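Local coordinates for protein halohydrin dehalogenase (Rhizobium radiobacter, PDB 4IY1) that catalyses the dehalogenation of halohydrins, probably by ring closure to epoxides, and in this engineered form is linked to cyanolysis for atorvastatin synthesis, at residues E190-S195 with A200-Y205. The protein carries 37 engineered substitutions. Sequence-based numbering, arbitrary orientation.
Sequences EPWKTS and AWVRKY. Engineered in segment 190-195: Ser195 (natural residue Asn). Engineered in segment 200-205: Trp201 (natural residue His), Arg203 (natural residue Lys), Tyr205 (natural residue Val).
Trp192 of the short helix 189-192 and Val202 of helix 196-205 are the closest backbone positions, their CA atoms 8.3 Å apart, and Ser195 N-caps the second helix at the turn between them. These two consecutive helices belong to the region between strands 170-175 and 236-239 of the Rossmann-like short-chain dehydrogenase/reductase fold. A gap that wide suits tryptophan, whose CG lies anti to its carbonyl carbon (chi1 -72°), sending the indole across to the second helix. There CE3 and CZ3 of its six-membered ring both touch one methyl: Val202 CG2 lies 3.8 Å from Trp192 CE3, and valine, branched at CB, holds this methyl close to its own helix, where the longer indole can reach it. The engineered Trp201 adds a second indole, its six-membered ring tilted 65° to that of Trp192. Trp249 of a second subunit meets both indoles edge-to-face, carrying the apolar cluster into the subunit interface. An alanine in place of Trp192 would probably leave Val202 CG2 and the Trp201 ring without their partner on the first helix and deprive Trp249 of one of its aromatic neighbours. Between the two indoles the closest approach is 3.9 Å, from Trp192 CZ3 to Trp201 CE3.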
loop_
_atom_site.group_PDB
_atom_site.type_symbol
_atom_site.label_atom_id
_atom_site.label_comp_id
_atom_site.label_asym_id
_atom_site.label_seq_id
_atom_site.Cartn_x
_atom_site.Cartn_y
_atom_site.Cartn_z
ATOM N N GLU B 190 3.728 22.761 23.358
ATOM C CA GLU B 190 5.147 22.690 23.689
ATOM C C GLU B 190 5.582 21.249 23.856
ATOM O O GLU B 190 4.966 20.504 24.619
ATOM C CB GLU B 190 5.419 23.469 24.968
ATOM C CG GLU B 190 4.438 24.613 25.183
ATOM C CD GLU B 190 4.950 25.602 26.203
ATOM O OE1 GLU B 190 5.618 25.162 27.167
ATOM O OE2 GLU B 190 4.704 26.814 26.025
ATOM N N PRO B 191 6.679 20.856 23.182
ATOM C CA PRO B 191 7.658 21.742 22.555
ATOM C C PRO B 191 7.379 22.069 21.080
ATOM O O PRO B 191 8.181 22.743 20.433
ATOM C CB PRO B 191 8.971 20.950 22.671
ATOM C CG PRO B 191 8.557 19.504 22.755
ATOM C CD PRO B 191 7.092 19.440 23.123
ATOM N N TRP B 192 6.262 21.584 20.547
ATOM C CA TRP B 192 6.071 21.548 19.099
ATOM C C TRP B 192 5.824 22.861 18.442
ATOM O O TRP B 192 6.258 23.070 17.309
ATOM C CB TRP B 192 4.991 20.541 18.713
ATOM C CG TRP B 192 5.516 19.159 18.901
ATOM C CD1 TRP B 192 5.320 18.345 20.003
ATOM C CD2 TRP B 192 6.617 18.530 18.149
ATOM N NE1 TRP B 192 6.145 17.255 19.950
ATOM C CE2 TRP B 192 6.905 17.281 18.828
ATOM C CE3 TRP B 192 7.268 18.812 16.951
ATOM C CZ2 TRP B 192 7.838 16.377 18.342
ATOM C CZ3 TRP B 192 8.230 17.921 16.495
ATOM C CH2 TRP B 192 8.489 16.717 17.158
ATOM N N LYS B 193 5.084 23.740 19.121
ATOM C CA LYS B 193 4.881 25.107 18.645
ATOM C C LYS B 193 5.939 26.103 19.160
ATOM O O LYS B 193 6.153 27.143 18.547
ATOM C CB LYS B 193 3.463 25.597 18.964
ATOM C CG LYS B 193 2.436 25.262 17.880
ATOM C CD LYS B 193 1.161 26.083 18.038
ATOM C CE LYS B 193 0.117 25.343 18.868
ATOM N NZ LYS B 193 -0.757 24.503 17.990
ATOM N N THR B 194 6.674 25.733 20.206
ATOM C CA THR B 194 7.607 26.673 20.843
ATOM C C THR B 194 9.104 26.426 20.570
ATOM O O THR B 194 9.855 27.365 20.312
ATOM C CB THR B 194 7.343 26.803 22.352
ATOM O OG1 THR B 194 7.551 25.535 22.985
ATOM C CG2 THR B 194 5.896 27.285 22.613
ATOM N N SER B 195 9.542 25.174 20.622
ATOM C CA SER B 195 10.962 24.881 20.495
ATOM C C SER B 195 11.475 24.957 19.057
ATOM O O SER B 195 11.130 24.117 18.221
ATOM C CB SER B 195 11.294 23.527 21.086
ATOM O OG SER B 195 12.454 22.988 20.468
ATOM N N ALA B 200 11.565 23.310 13.377
ATOM C CA ALA B 200 12.367 23.136 12.179
ATOM C C ALA B 200 12.160 21.727 11.621
ATOM O O ALA B 200 12.198 21.520 10.412
ATOM C CB ALA B 200 13.839 23.392 12.471
ATOM N N TRP B 201 11.993 20.761 12.519
ATOM C CA TRP B 201 11.742 19.375 12.142
ATOM C C TRP B 201 10.430 19.248 11.389
ATOM O O TRP B 201 10.369 18.596 10.342
ATOM C CB TRP B 201 11.744 18.494 13.388
ATOM C CG TRP B 201 11.706 17.022 13.105
ATOM C CD1 TRP B 201 12.791 16.151 12.942
ATOM C CD2 TRP B 201 10.513 16.178 13.003
ATOM N NE1 TRP B 201 12.349 14.856 12.761
ATOM C CE2 TRP B 201 10.992 14.817 12.743
ATOM C CE3 TRP B 201 9.142 16.416 13.058
ATOM C CZ2 TRP B 201 10.122 13.762 12.535
ATOM C CZ3 TRP B 201 8.268 15.341 12.865
ATOM C CH2 TRP B 201 8.745 14.050 12.586
ATOM N N VAL B 202 9.403 19.954 11.854
ATOM C CA VAL B 202 8.099 19.891 11.225
ATOM C C VAL B 202 8.147 20.474 9.818
ATOM O O VAL B 202 7.752 19.811 8.834
ATOM C CB VAL B 202 7.017 20.572 12.079
ATOM C CG1 VAL B 202 5.731 20.740 11.276
ATOM C CG2 VAL B 202 6.755 19.765 13.347
ATOM N N ARG B 203 8.797 21.630 9.701
ATOM C CA ARG B 203 8.928 22.318 8.431
ATOM C C ARG B 203 9.782 21.532 7.455
ATOM O O ARG B 203 9.577 21.604 6.250
ATOM C CB ARG B 203 9.480 23.741 8.625
ATOM C CG ARG B 203 8.679 24.568 9.628
ATOM C CD ARG B 203 9.120 26.025 9.671
ATOM N NE ARG B 203 8.437 26.814 8.654
ATOM C CZ ARG B 203 8.934 27.085 7.451
ATOM N NH1 ARG B 203 10.140 26.647 7.113
ATOM N NH2 ARG B 203 8.224 27.800 6.588
ATOM N N LYS B 204 10.701 20.740 7.983
ATOM C CA LYS B 204 11.535 19.894 7.161
ATOM C C LYS B 204 10.789 18.684 6.550
ATOM O O LYS B 204 10.967 18.372 5.381
ATOM C CB LYS B 204 12.726 19.409 7.962
ATOM C CG LYS B 204 13.844 18.844 7.111
ATOM C CD LYS B 204 15.059 18.604 7.979
ATOM C CE LYS B 204 16.208 18.015 7.183
ATOM N NZ LYS B 204 17.339 17.708 8.106
ATOM N N TYR B 205 10.030 17.962 7.365
ATOM C CA TYR B 205 9.627 16.600 6.998
ATOM C C TYR B 205 8.153 16.473 6.569
ATOM O O TYR B 205 7.763 15.484 5.929
ATOM C CB TYR B 205 9.976 15.616 8.115
ATOM C CG TYR B 205 11.455 15.309 8.206
ATOM C CD1 TYR B 205 12.105 14.673 7.165
ATOM C CD2 TYR B 205 12.209 15.707 9.304
ATOM C CE1 TYR B 205 13.456 14.400 7.221
ATOM C CE2 TYR B 205 13.577 15.481 9.356
ATOM C CZ TYR B 205 14.195 14.809 8.315
ATOM O OH TYR B 205 15.541 14.515 8.346
#